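Local structure of probable porin (Pseudomonas aeruginosa, 4FT6) at residues I293-N297 / R368-L372. The protein probably forms an outer-membrane channel of the OprD porin family through which small solutes cross the outer membrane. Residues are numbered along the deposited sequence; the frame is centred on the assembly and turned at random.
Sequences IQVRN and RNAML. With C8E ((hydroxyethyloxy)tri(ethyloxy)octane), chain E.
Arg368 and Gln294 run past each other in opposite directions, with the guanidinium and amide planes turned 51° apart. Arg368 NH2 lies 3.7 Å from Gln294 CG, while Gln294 NE2 makes a weak hydrogen bond to Arg368 O (3.5 Å, 150°). Glu382 on the neighbouring strand 380-392 is a second acceptor for NE2. Gln294 reaches the strand because CG sits anti to the backbone N (chi1 -164°) and the chain stays extended beyond it. Asn369 turns its side chain to the other face, where it bonds Arg347 and Asn383. At Ala370 the methyl lies under the amide, with CB 3.4 Å from Gln294 OE1, and it also meets Val295 CG1 at 3.7 Å. Met371 again faces away from the loop, its CE 3.5 Å from C1 of a bound C8E detergent. Leu372 closes the patch: CD2 packs on Val295 CG2 at 3.6 Å, and its side chain crosses that of Arg296 at about a right angle, CD1 4.0 Å from Arg296 CD; Arg296 NH2 salt-bridges Glu303. Detergent on one face and the loop between strands 264-274 and 304-313 on the other are consistent with a porin beta-barrel wall with a long loop folded inside.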
ATOM      1  N   ILE A 293       1.070   2.148  -9.312  1.00 57.25           N
ATOM      2  CA  ILE A 293       2.308   2.898  -9.225  1.00 60.49           C
ATOM      3  C   ILE A 293       2.069   4.300  -8.666  1.00 59.68           C
ATOM      4  O   ILE A 293       1.072   4.527  -7.988  1.00 78.96           O
ATOM      5  CB  ILE A 293       3.079   2.887 -10.578  1.00 65.19           C
ATOM      6  CG1 ILE A 293       2.255   3.562 -11.665  1.00 58.74           C
ATOM      7  CG2 ILE A 293       3.417   1.458 -10.987  1.00 57.57           C
ATOM      8  CD1 ILE A 293       2.867   3.471 -13.000  1.00 63.64           C
ATOM      9  N   GLN A 294       2.973   5.235  -8.948  1.00 55.02           N
ATOM     10  CA  GLN A 294       3.055   6.463  -8.158  1.00 59.33           C
ATOM     11  C   GLN A 294       1.768   7.296  -8.081  1.00 58.58           C
ATOM     12  O   GLN A 294       1.353   7.664  -6.991  1.00 66.59           O
ATOM     13  CB  GLN A 294       4.250   7.326  -8.601  1.00 64.46           C
ATOM     14  CG  GLN A 294       4.622   8.417  -7.598  1.00 63.53           C
ATOM     15  CD  GLN A 294       5.868   9.175  -7.990  1.00 71.90           C
ATOM     16  OE1 GLN A 294       6.748   8.635  -8.665  1.00 78.38           O
ATOM     17  NE2 GLN A 294       5.954  10.437  -7.569  1.00 74.32           N
ATOM     18  N   VAL A 295       1.135   7.580  -9.216  1.00 60.64           N
ATOM     19  CA  VAL A 295      -0.038   8.461  -9.218  1.00 65.02           C
ATOM     20  C   VAL A 295      -1.327   7.772  -9.669  1.00 67.97           C
ATOM     21  O   VAL A 295      -2.427   8.182  -9.296  1.00 79.25           O
ATOM     22  CB  VAL A 295       0.197   9.751 -10.065  1.00 61.38           C
ATOM     23  CG1 VAL A 295       1.666   9.861 -10.501  1.00 59.33           C
ATOM     24  CG2 VAL A 295      -0.738   9.793 -11.262  1.00 52.83           C
ATOM     25  N   ARG A 296      -1.179   6.726 -10.468  1.00 69.05           N
ATOM     26  CA  ARG A 296      -2.315   6.013 -11.037  1.00 63.73           C
ATOM     27  C   ARG A 296      -2.078   4.493 -10.944  1.00 62.72           C
ATOM     28  O   ARG A 296      -0.920   4.034 -10.897  1.00 52.90           O
ATOM     29  CB  ARG A 296      -2.501   6.445 -12.494  1.00 66.71           C
ATOM     30  CG  ARG A 296      -3.757   5.931 -13.147  1.00 67.32           C
ATOM     31  CD  ARG A 296      -3.884   6.434 -14.556  1.00 65.65           C
ATOM     32  NE  ARG A 296      -4.626   5.477 -15.372  1.00 72.87           N
ATOM     33  CZ  ARG A 296      -5.942   5.321 -15.313  1.00 79.78           C
ATOM     34  NH1 ARG A 296      -6.658   6.056 -14.472  1.00 87.77           N
ATOM     35  NH2 ARG A 296      -6.541   4.429 -16.086  1.00 80.17           N
ATOM     36  N   ASN A 297      -3.158   3.710 -10.905  1.00 55.96           N
ATOM     37  CA  ASN A 297      -3.029   2.262 -10.742  1.00 54.05           C
ATOM     38  C   ASN A 297      -3.631   1.439 -11.906  1.00 55.35           C
ATOM     39  O   ASN A 297      -3.646   0.198 -11.881  1.00 53.89           O
ATOM     40  CB  ASN A 297      -3.563   1.808  -9.364  1.00 50.74           C
ATOM     41  CG  ASN A 297      -5.054   1.991  -9.235  1.00 59.49           C
ATOM     42  OD1 ASN A 297      -5.720   2.428 -10.176  1.00 77.33           O
ATOM     43  ND2 ASN A 297      -5.596   1.631  -8.083  1.00 64.68           N
ATOM     44  N   ARG A 368      11.011  11.015  -5.557  1.00 62.05           N
ATOM     45  CA  ARG A 368      10.143  10.304  -6.486  1.00 59.97           C
ATOM     46  C   ARG A 368       9.515  11.273  -7.469  1.00 66.18           C
ATOM     47  O   ARG A 368       8.880  12.265  -7.075  1.00 67.95           O
ATOM     48  CB  ARG A 368       9.067   9.517  -5.741  1.00 58.86           C
ATOM     49  CG  ARG A 368       9.642   8.638  -4.637  1.00 67.53           C
ATOM     50  CD  ARG A 368       8.569   7.909  -3.862  1.00 62.42           C
ATOM     51  NE  ARG A 368       7.706   7.140  -4.753  1.00 69.95           N
ATOM     52  CZ  ARG A 368       6.634   6.458  -4.368  1.00 74.31           C
ATOM     53  NH1 ARG A 368       6.270   6.426  -3.090  1.00 72.50           N
ATOM     54  NH2 ARG A 368       5.923   5.809  -5.277  1.00 78.31           N
ATOM     55  N   ASN A 369       9.705  10.974  -8.752  1.00 61.75           N
ATOM     56  CA  ASN A 369       9.237  11.835  -9.826  1.00 64.74           C
ATOM     57  C   ASN A 369       8.335  11.061 -10.783  1.00 66.64           C
ATOM     58  O   ASN A 369       8.660   9.930 -11.158  1.00 72.79           O
ATOM     59  CB  ASN A 369      10.437  12.406 -10.589  1.00 67.39           C
ATOM     60  CG  ASN A 369      10.043  13.486 -11.554  1.00 62.64           C
ATOM     61  OD1 ASN A 369       9.627  13.211 -12.674  1.00 65.89           O
ATOM     62  ND2 ASN A 369      10.170  14.731 -11.125  1.00 69.00           N
ATOM     63  N   ALA A 370       7.207  11.650 -11.180  1.00 63.11           N
ATOM     64  CA  ALA A 370       6.289  10.956 -12.088  1.00 57.95           C
ATOM     65  C   ALA A 370       5.628  11.876 -13.097  1.00 64.90           C
ATOM     66  O   ALA A 370       5.232  12.995 -12.764  1.00 66.01           O
ATOM     67  CB  ALA A 370       5.237  10.202 -11.319  1.00 49.16           C
ATOM     68  N   MET A 371       5.509  11.383 -14.328  1.00 64.90           N
ATOM     69  CA  MET A 371       4.751  12.060 -15.361  1.00 66.21           C
ATOM     70  C   MET A 371       3.568  11.180 -15.715  1.00 65.60           C
ATOM     71  O   MET A 371       3.722   9.966 -15.882  1.00 66.01           O
ATOM     72  CB  MET A 371       5.600  12.265 -16.623  1.00 68.75           C
ATOM     73  CG  MET A 371       6.742  13.266 -16.505  1.00 78.94           C
ATOM     74  SD  MET A 371       7.448  13.661 -18.123  1.00 96.89           S
ATOM     75  CE  MET A 371       8.645  14.920 -17.697  1.00134.16           C
ATOM     76  N   LEU A 372       2.395  11.785 -15.845  1.00 58.81           N
ATOM     77  CA  LEU A 372       1.226  11.048 -16.298  1.00 62.29           C
ATOM     78  C   LEU A 372       0.540  11.854 -17.384  1.00 66.93           C
ATOM     79  O   LEU A 372       0.292  13.055 -17.216  1.00 73.91           O
ATOM     80  CB  LEU A 372       0.258  10.808 -15.142  1.00 64.40           C
ATOM     81  CG  LEU A 372      -1.085  10.232 -15.593  1.00 68.08           C
ATOM     82  CD1 LEU A 372      -0.912   8.777 -15.960  1.00 72.25           C
ATOM     83  CD2 LEU A 372      -2.151  10.405 -14.522  1.00 64.15           C
TER
HETATM   84  C1  C8E E 404      11.566  16.789 -17.461  1.00 93.49           C
HETATM   85  C2  C8E E 404      12.341  15.556 -17.014  1.00 91.11           C
HETATM   86  C3  C8E E 404      11.988  15.167 -15.575  1.00 89.20           C
HETATM   87  C4  C8E E 404      13.136  15.461 -14.614  1.00 84.02           C
HETATM   88  C5  C8E E 404      13.712  14.194 -13.975  1.00 81.40           C
HETATM   89  C6  C8E E 404      13.753  13.020 -14.950  1.00 83.51           C
HETATM   90  C7  C8E E 404      14.598  11.849 -14.444  1.00 85.15           C
HETATM   91  C8  C8E E 404      15.986  12.245 -13.946  1.00 88.57           C
HETATM   92  O9  C8E E 404      16.560  11.179 -13.213  1.00 94.21           O
HETATM   93  C10 C8E E 404      17.641  10.538 -13.860  1.00 93.66           C
HETATM   94  C11 C8E E 404      18.241   9.449 -12.964  1.00 91.53           C
HETATM   95  O12 C8E E 404      17.386   8.323 -12.911  1.00 92.73           O
HETATM   96  C13 C8E E 404      17.956   7.150 -13.456  1.00 86.85           C